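Local coordinates for protein member of s1p family of ribosomal proteins (PDB 5YH1) that probably acts as a nucleic-acid exonuclease through its DHH domain, the part present here, which binds a manganese ion, at residues H63-G68 with I135-G140; I161-P166 with G193-T198. All blocks are in the same frame, centred on the assembly; numbering follows the deposited sequence.

Both contacts supply the same manganese site of the DHH domain: interaction 1 gives Asp67 and Asp137, interaction 2 gives His163, and Asp229 completes the protein ligands. Their centres lie about 11 Å apart. The second segment of interaction 1 and the first of interaction 2 leave neighbouring parallel strands, 132-136 and 158-161, and are probably hydrogen-bonded from Ile135 O to Ile161 N and from Asp137 N to Ile161 O, each at 2.9 Å. At the metal, His163 NE2 comes within 3.0 Å of Asp137 OD1 and 3.2 Å of Asp67 OD2, as ligands of one ion. Two metal-bound waters, one held by carboxylates of interaction 1 and the other by Tyr195 of interaction 2, join the contacts further.

Interaction 1: H63-G68 with I135-G140; sequences HADTDG and IVDNGG. With MN (manganese (II) ion), chain F.
His63, at the end of strand 58-63, donates its backbone N to Val136 O (3.2 Å, N-H...O angle 152°), continuing the parallel sheet to where both segments leave it. Its CB passes Asp137 OD2 at 3.3 Å, with the ring running obliquely past that carboxylate. Asp65 N-caps helix 66-86: its OD1 accepts from Gly68 N at 3.0 Å. The other oxygen, Asp65 OD2, lies 2.7 Å from a metal-bound water that is also within hydrogen-bonding distance of Asp137 OD2, and the two oxygens are among the acceptors competing for its protons. An alanine at Asp65 would remove the cap and this acceptor, and would probably let the water shift while the start of the helix frays. Asp67, with CG anti to the backbone N (chi1 -178°), sends OD2 to the manganese at 2.1 Å, while OD1 is held by Gly200 N and Thr198 OG1. A CB at Gly68 would collide with His63 O. Asp137 OD1 joins the ion at 2.3 Å, its carboxylate plane turned 84° from that of Asp67. The metal brings Asp67 OD2 within 3.1 Å of Asp137 OD1, and the shared water spans Asp65 and Asp137; such crowding of acceptors implies a site built for a cation, consistent with metal-dependent chemistry on nucleic acids.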
ATOM      1  N   HIS A  63       1.247   0.917 -19.474  1.00 24.10           N
ATOM      2  CA  HIS A  63       2.510   1.006 -18.763  1.00 24.80           C
ATOM      3  C   HIS A  63       2.725   2.433 -18.244  1.00 23.55           C
ATOM      4  O   HIS A  63       2.316   3.400 -18.893  1.00 22.02           O
ATOM      5  CB  HIS A  63       3.656   0.581 -19.672  1.00 25.97           C
ATOM      6  CG  HIS A  63       4.957   0.436 -18.961  1.00 27.86           C
ATOM      7  ND1 HIS A  63       6.042   1.243 -19.225  1.00 29.90           N
ATOM      8  CD2 HIS A  63       5.340  -0.403 -17.974  1.00 29.05           C
ATOM      9  CE1 HIS A  63       7.044   0.901 -18.433  1.00 29.94           C
ATOM     10  NE2 HIS A  63       6.644  -0.099 -17.668  1.00 31.01           N
ATOM     11  N   ALA A  64       3.354   2.549 -17.074  1.00 23.21           N
ATOM     12  CA  ALA A  64       3.438   3.811 -16.346  1.00 24.90           C
ATOM     13  C   ALA A  64       4.698   4.618 -16.687  1.00 26.57           C
ATOM     14  O   ALA A  64       5.412   5.067 -15.789  1.00 28.73           O
ATOM     15  CB  ALA A  64       3.376   3.556 -14.840  1.00 24.76           C
ATOM     16  N   ASP A  65       4.979   4.800 -17.974  1.00 26.53           N
ATOM     17  CA  ASP A  65       6.045   5.704 -18.392  1.00 25.84           C
ATOM     18  C   ASP A  65       5.525   6.686 -19.433  1.00 25.35           C
ATOM     19  O   ASP A  65       4.331   6.677 -19.764  1.00 25.36           O
ATOM     20  CB  ASP A  65       7.288   4.934 -18.857  1.00 26.20           C
ATOM     21  CG  ASP A  65       7.065   4.133 -20.124  1.00 27.90           C
ATOM     22  OD1 ASP A  65       5.951   4.108 -20.694  1.00 30.15           O
ATOM     23  OD2 ASP A  65       8.031   3.477 -20.544  1.00 29.95           O
ATOM     24  N   THR A  66       6.406   7.550 -19.924  1.00 24.51           N
ATOM     25  CA  THR A  66       5.987   8.630 -20.797  1.00 24.44           C
ATOM     26  C   THR A  66       5.214   8.108 -22.009  1.00 22.59           C
ATOM     27  O   THR A  66       4.123   8.593 -22.298  1.00 20.91           O
ATOM     28  CB  THR A  66       7.185   9.511 -21.223  1.00 25.67           C
ATOM     29  OG1 THR A  66       7.633  10.270 -20.091  1.00 27.82           O
ATOM     30  CG2 THR A  66       6.789  10.481 -22.333  1.00 25.81           C
ATOM     31  N   ASP A  67       5.764   7.103 -22.682  1.00 22.46           N
ATOM     32  CA  ASP A  67       5.129   6.528 -23.882  1.00 23.67           C
ATOM     33  C   ASP A  67       3.760   5.935 -23.535  1.00 23.64           C
ATOM     34  O   ASP A  67       2.765   6.188 -24.222  1.00 22.93           O
ATOM     35  CB  ASP A  67       6.054   5.474 -24.500  1.00 24.25           C
ATOM     36  CG  ASP A  67       5.502   4.864 -25.786  1.00 24.88           C
ATOM     37  OD1 ASP A  67       5.042   5.617 -26.668  1.00 24.67           O
ATOM     38  OD2 ASP A  67       5.551   3.616 -25.914  1.00 24.92           O
ATOM     39  N   GLY A  68       3.705   5.179 -22.440  1.00 23.82           N
ATOM     40  CA  GLY A  68       2.447   4.581 -21.981  1.00 23.05           C
ATOM     41  C   GLY A  68       1.383   5.571 -21.550  1.00 22.38           C
ATOM     42  O   GLY A  68       0.226   5.439 -21.947  1.00 22.39           O
ATOM     43  N   ILE A 135      -5.339  -2.798 -23.505  1.00 24.32           N
ATOM     44  CA  ILE A 135      -4.023  -2.771 -22.876  1.00 25.45           C
ATOM     45  C   ILE A 135      -3.057  -2.098 -23.837  1.00 24.89           C
ATOM     46  O   ILE A 135      -3.027  -2.447 -25.024  1.00 23.11           O
ATOM     47  CB  ILE A 135      -3.449  -4.171 -22.609  1.00 26.70           C
ATOM     48  CG1 ILE A 135      -4.526  -5.145 -22.153  1.00 29.74           C
ATOM     49  CG2 ILE A 135      -2.302  -4.078 -21.600  1.00 26.61           C
ATOM     50  CD1 ILE A 135      -5.083  -4.843 -20.778  1.00 31.31           C
ATOM     51  N   VAL A 136      -2.248  -1.175 -23.317  1.00 24.31           N
ATOM     52  CA  VAL A 136      -1.452  -0.275 -24.157  1.00 24.46           C
ATOM     53  C   VAL A 136      -0.039  -0.147 -23.608  1.00 25.19           C
ATOM     54  O   VAL A 136       0.154   0.072 -22.403  1.00 24.71           O
ATOM     55  CB  VAL A 136      -2.101   1.116 -24.212  1.00 25.89           C
ATOM     56  CG1 VAL A 136      -1.290   2.069 -25.078  1.00 27.10           C
ATOM     57  CG2 VAL A 136      -3.533   1.009 -24.715  1.00 26.22           C
ATOM     58  N   ASP A 137       0.940  -0.276 -24.500  1.00 25.37           N
ATOM     59  CA  ASP A 137       2.370  -0.312 -24.153  1.00 26.33           C
ATOM     60  C   ASP A 137       2.766  -1.509 -23.273  1.00 26.60           C
ATOM     61  O   ASP A 137       3.900  -1.619 -22.805  1.00 27.25           O
ATOM     62  CB  ASP A 137       2.822   1.016 -23.527  1.00 27.02           C
ATOM     63  CG  ASP A 137       4.330   1.194 -23.577  1.00 27.96           C
ATOM     64  OD1 ASP A 137       4.935   0.887 -24.638  1.00 28.75           O
ATOM     65  OD2 ASP A 137       4.914   1.611 -22.556  1.00 27.48           O
ATOM     66  N   ASN A 138       1.815  -2.414 -23.090  1.00 27.27           N
ATOM     67  CA  ASN A 138       1.991  -3.676 -22.401  1.00 27.18           C
ATOM     68  C   ASN A 138       1.051  -4.605 -23.152  1.00 26.49           C
ATOM     69  O   ASN A 138       0.259  -4.133 -23.970  1.00 25.23           O
ATOM     70  CB  ASN A 138       1.513  -3.584 -20.941  1.00 27.28           C
ATOM     71  CG  ASN A 138       2.606  -3.192 -19.966  1.00 28.47           C
ATOM     72  OD1 ASN A 138       3.760  -2.997 -20.334  1.00 29.57           O
ATOM     73  ND2 ASN A 138       2.232  -3.064 -18.689  1.00 28.64           N
ATOM     74  N   GLY A 139       1.113  -5.902 -22.853  1.00 26.03           N
ATOM     75  CA  GLY A 139       0.063  -6.823 -23.279  1.00 26.83           C
ATOM     76  C   GLY A 139       0.380  -7.720 -24.461  1.00 26.58           C
ATOM     77  O   GLY A 139      -0.309  -8.715 -24.685  1.00 27.51           O
ATOM     78  N   GLY A 140       1.412  -7.379 -25.219  1.00 26.73           N
ATOM     79  CA  GLY A 140       1.713  -8.086 -26.463  1.00 27.38           C
ATOM     80  C   GLY A 140       2.685  -9.246 -26.350  1.00 27.62           C
ATOM     81  O   GLY A 140       3.247  -9.665 -27.361  1.00 27.56           O
TER
HETATM   82 MN    MN F 805       6.819   2.168 -25.038  1.00 42.69          MN
HETATM   83  O   HOH W   1       7.034   2.859 -22.995  1.00 30.46           O
HETATM   84  O   HOH W   2       8.509   0.885 -24.366  1.00 34.42           O

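Interaction 2: I161-P166 with G193-T198; sequences IDHHDP and GYYELT. With MN (manganese (II) ion), chain F.
Asp162 OD1 fixes both histidines that meet Tyr195 across this contact. It accepts from His164 ND1 at 2.7 Å, on the syn side and nearly within the imidazole plane, and from His163 N at 2.7 Å, which approaches from above the carboxylate plane. His163 carries most of the contact from segment 161-166: CG sits between the backbone N and the carbonyl carbon (chi1 65°), a torsion that turns the ring toward segment 193-198. Its ND1 donates in plane to a lone pair of Tyr195 O, 2.7 Å away with an N-H...O angle of 160°, leaving NE2 to bind the manganese at 2.4 Å. Asp162, His163 and His164 are the Asp-His-His signature that names the DHH family, placed just after strand 158-161 of the parallel sheet. Facing them, a type I turn from Tyr194 to Leu197 leads to Thr198, the N-cap residue of helix 199-210. Thr198 CA rests over one face of the His163 ring in a CH-pi contact, 3.6 Å from its centroid. His163 CE1 lies over the rim of one Tyr195 face, the two rings oblique at 31°, and Tyr195 directs its edge at the face of His164, with CE1 3.9 Å from His164 CD2. Beyond the rings, Tyr195 OH is hydrogen-bonded at 2.7 Å to a water bound to the manganese.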
ATOM      1  N   ILE A 161      -2.594  -2.787 -27.873  1.00 24.46           N
ATOM      2  CA  ILE A 161      -1.815  -1.838 -28.676  1.00 24.53           C
ATOM      3  C   ILE A 161      -0.425  -1.726 -28.030  1.00 24.99           C
ATOM      4  O   ILE A 161      -0.253  -1.057 -27.012  1.00 24.71           O
ATOM      5  CB  ILE A 161      -2.478  -0.449 -28.726  1.00 24.58           C
ATOM      6  CG1 ILE A 161      -3.893  -0.545 -29.308  1.00 25.28           C
ATOM      7  CG2 ILE A 161      -1.638   0.513 -29.555  1.00 25.18           C
ATOM      8  CD1 ILE A 161      -4.742   0.683 -29.075  1.00 25.69           C
ATOM      9  N   ASP A 162       0.557  -2.400 -28.610  1.00 24.22           N
ATOM     10  CA  ASP A 162       1.871  -2.520 -28.007  1.00 24.93           C
ATOM     11  C   ASP A 162       2.945  -2.552 -29.105  1.00 25.02           C
ATOM     12  O   ASP A 162       2.631  -2.714 -30.286  1.00 25.49           O
ATOM     13  CB  ASP A 162       1.895  -3.791 -27.145  1.00 25.20           C
ATOM     14  CG  ASP A 162       3.061  -3.843 -26.181  1.00 25.54           C
ATOM     15  OD1 ASP A 162       3.793  -2.829 -26.044  1.00 24.35           O
ATOM     16  OD2 ASP A 162       3.250  -4.923 -25.555  1.00 25.71           O
ATOM     17  N   HIS A 163       4.205  -2.376 -28.718  1.00 25.88           N
ATOM     18  CA  HIS A 163       5.326  -2.407 -29.676  1.00 26.30           C
ATOM     19  C   HIS A 163       6.533  -3.197 -29.171  1.00 27.05           C
ATOM     20  O   HIS A 163       7.639  -3.066 -29.717  1.00 28.13           O
ATOM     21  CB  HIS A 163       5.743  -0.979 -30.061  1.00 26.48           C
ATOM     22  CG  HIS A 163       6.290  -0.184 -28.922  1.00 27.99           C
ATOM     23  ND1 HIS A 163       7.559   0.356 -28.931  1.00 29.09           N
ATOM     24  CD2 HIS A 163       5.751   0.144 -27.726  1.00 27.68           C
ATOM     25  CE1 HIS A 163       7.768   0.996 -27.794  1.00 28.46           C
ATOM     26  NE2 HIS A 163       6.684   0.883 -27.051  1.00 28.12           N
ATOM     27  N   HIS A 164       6.312  -4.030 -28.152  1.00 27.09           N
ATOM     28  CA  HIS A 164       7.310  -4.987 -27.688  1.00 27.85           C
ATOM     29  C   HIS A 164       7.180  -6.271 -28.484  1.00 28.79           C
ATOM     30  O   HIS A 164       6.100  -6.592 -28.995  1.00 29.04           O
ATOM     31  CB  HIS A 164       7.147  -5.253 -26.189  1.00 27.18           C
ATOM     32  CG  HIS A 164       7.340  -4.027 -25.356  1.00 27.52           C
ATOM     33  ND1 HIS A 164       6.333  -3.108 -25.142  1.00 27.14           N
ATOM     34  CD2 HIS A 164       8.439  -3.536 -24.736  1.00 26.73           C
ATOM     35  CE1 HIS A 164       6.801  -2.114 -24.408  1.00 27.13           C
ATOM     36  NE2 HIS A 164       8.075  -2.349 -24.151  1.00 27.26           N
ATOM     37  N   ASP A 165       8.286  -6.999 -28.579  1.00 30.56           N
ATOM     38  CA  ASP A 165       8.354  -8.236 -29.354  1.00 33.45           C
ATOM     39  C   ASP A 165       7.540  -9.353 -28.684  1.00 33.15           C
ATOM     40  O   ASP A 165       7.831  -9.732 -27.556  1.00 31.86           O
ATOM     41  CB  ASP A 165       9.823  -8.664 -29.509  1.00 34.82           C
ATOM     42  CG  ASP A 165       9.999  -9.923 -30.364  1.00 37.52           C
ATOM     43  OD1 ASP A 165       9.047 -10.375 -31.043  1.00 35.80           O
ATOM     44  OD2 ASP A 165      11.117 -10.467 -30.345  1.00 42.28           O
ATOM     45  N   PRO A 166       6.518  -9.884 -29.379  1.00 35.36           N
ATOM     46  CA  PRO A 166       5.797 -11.028 -28.806  1.00 38.58           C
ATOM     47  C   PRO A 166       6.667 -12.274 -28.625  1.00 41.99           C
ATOM     48  O   PRO A 166       6.319 -13.140 -27.834  1.00 44.12           O
ATOM     49  CB  PRO A 166       4.671 -11.285 -29.815  1.00 37.27           C
ATOM     50  CG  PRO A 166       4.501  -9.988 -30.543  1.00 36.55           C
ATOM     51  CD  PRO A 166       5.870  -9.386 -30.606  1.00 35.66           C
ATOM     52  N   GLY A 193      11.180  -6.637 -35.230  1.00 34.29           N
ATOM     53  CA  GLY A 193      12.200  -5.770 -34.663  1.00 32.62           C
ATOM     54  C   GLY A 193      11.893  -4.285 -34.691  1.00 31.74           C
ATOM     55  O   GLY A 193      12.659  -3.504 -34.150  1.00 34.78           O
ATOM     56  N   TYR A 194      10.771  -3.872 -35.280  1.00 30.87           N
ATOM     57  CA  TYR A 194      10.474  -2.440 -35.415  1.00 30.10           C
ATOM     58  C   TYR A 194       9.846  -1.822 -34.149  1.00 28.96           C
ATOM     59  O   TYR A 194       8.751  -1.243 -34.182  1.00 26.65           O
ATOM     60  CB  TYR A 194       9.604  -2.191 -36.648  1.00 30.23           C
ATOM     61  CG  TYR A 194       9.745  -0.804 -37.245  1.00 30.53           C
ATOM     62  CD1 TYR A 194      10.937  -0.402 -37.854  1.00 31.42           C
ATOM     63  CD2 TYR A 194       8.689   0.098 -37.224  1.00 30.02           C
ATOM     64  CE1 TYR A 194      11.070   0.861 -38.422  1.00 30.88           C
ATOM     65  CE2 TYR A 194       8.810   1.361 -37.790  1.00 31.67           C
ATOM     66  CZ  TYR A 194      10.006   1.736 -38.394  1.00 31.43           C
ATOM     67  OH  TYR A 194      10.131   2.989 -38.954  1.00 31.10           O
ATOM     68  N   TYR A 195      10.586  -1.927 -33.050  1.00 29.62           N
ATOM     69  CA  TYR A 195      10.223  -1.353 -31.749  1.00 30.39           C
ATOM     70  C   TYR A 195      10.047   0.160 -31.786  1.00 30.24           C
ATOM     71  O   TYR A 195       9.335   0.727 -30.960  1.00 29.84           O
ATOM     72  CB  TYR A 195      11.327  -1.700 -30.737  1.00 32.62           C
ATOM     73  CG  TYR A 195      11.200  -1.039 -29.376  1.00 36.39           C
ATOM     74  CD1 TYR A 195      10.410  -1.604 -28.376  1.00 37.26           C
ATOM     75  CD2 TYR A 195      11.877   0.150 -29.081  1.00 37.05           C
ATOM     76  CE1 TYR A 195      10.293  -1.010 -27.124  1.00 38.33           C
ATOM     77  CE2 TYR A 195      11.760   0.754 -27.834  1.00 37.28           C
ATOM     78  CZ  TYR A 195      10.974   0.164 -26.854  1.00 38.27           C
ATOM     79  OH  TYR A 195      10.845   0.741 -25.611  1.00 37.41           O
ATOM     80  N   GLU A 196      10.702   0.816 -32.738  1.00 29.88           N
ATOM     81  CA  GLU A 196      10.783   2.268 -32.745  1.00 30.03           C
ATOM     82  C   GLU A 196       9.478   2.963 -33.130  1.00 27.28           C
ATOM     83  O   GLU A 196       9.360   4.168 -32.977  1.00 25.96           O
ATOM     84  CB  GLU A 196      11.933   2.742 -33.636  1.00 32.94           C
ATOM     85  CG  GLU A 196      11.900   2.210 -35.063  1.00 35.82           C
ATOM     86  CD  GLU A 196      12.833   1.019 -35.269  1.00 38.27           C
ATOM     87  OE1 GLU A 196      13.709   1.121 -36.155  1.00 40.01           O
ATOM     88  OE2 GLU A 196      12.697  -0.003 -34.547  1.00 38.67           O
ATOM     89  N   LEU A 197       8.500   2.213 -33.623  1.00 25.66           N
ATOM     90  CA  LEU A 197       7.134   2.739 -33.739  1.00 25.28           C
ATOM     91  C   LEU A 197       6.419   2.451 -32.412  1.00 26.17           C
ATOM     92  O   LEU A 197       5.963   1.324 -32.161  1.00 24.58           O
ATOM     93  CB  LEU A 197       6.401   2.103 -34.920  1.00 25.01           C
ATOM     94  CG  LEU A 197       5.036   2.681 -35.280  1.00 25.22           C
ATOM     95  CD1 LEU A 197       5.131   4.131 -35.723  1.00 25.46           C
ATOM     96  CD2 LEU A 197       4.404   1.827 -36.360  1.00 26.72           C
ATOM     97  N   THR A 198       6.329   3.478 -31.569  1.00 25.93           N
ATOM     98  CA  THR A 198       5.995   3.292 -30.153  1.00 25.57           C
ATOM     99  C   THR A 198       4.495   3.332 -29.873  1.00 25.10           C
ATOM    100  O   THR A 198       3.690   3.721 -30.725  1.00 25.43           O
ATOM    101  CB  THR A 198       6.698   4.359 -29.284  1.00 25.41           C
ATOM    102  OG1 THR A 198       6.052   5.627 -29.438  1.00 24.95           O
ATOM    103  CG2 THR A 198       8.158   4.483 -29.680  1.00 25.65           C
TER
HETATM  104 MN    MN F 805       6.819   2.168 -25.038  1.00 42.69          MN
HETATM  105  O   HOH W   2       8.509   0.885 -24.366  1.00 34.42           O
HETATM  106  O   HOH W   1       7.034   2.859 -22.995  1.00 30.46           O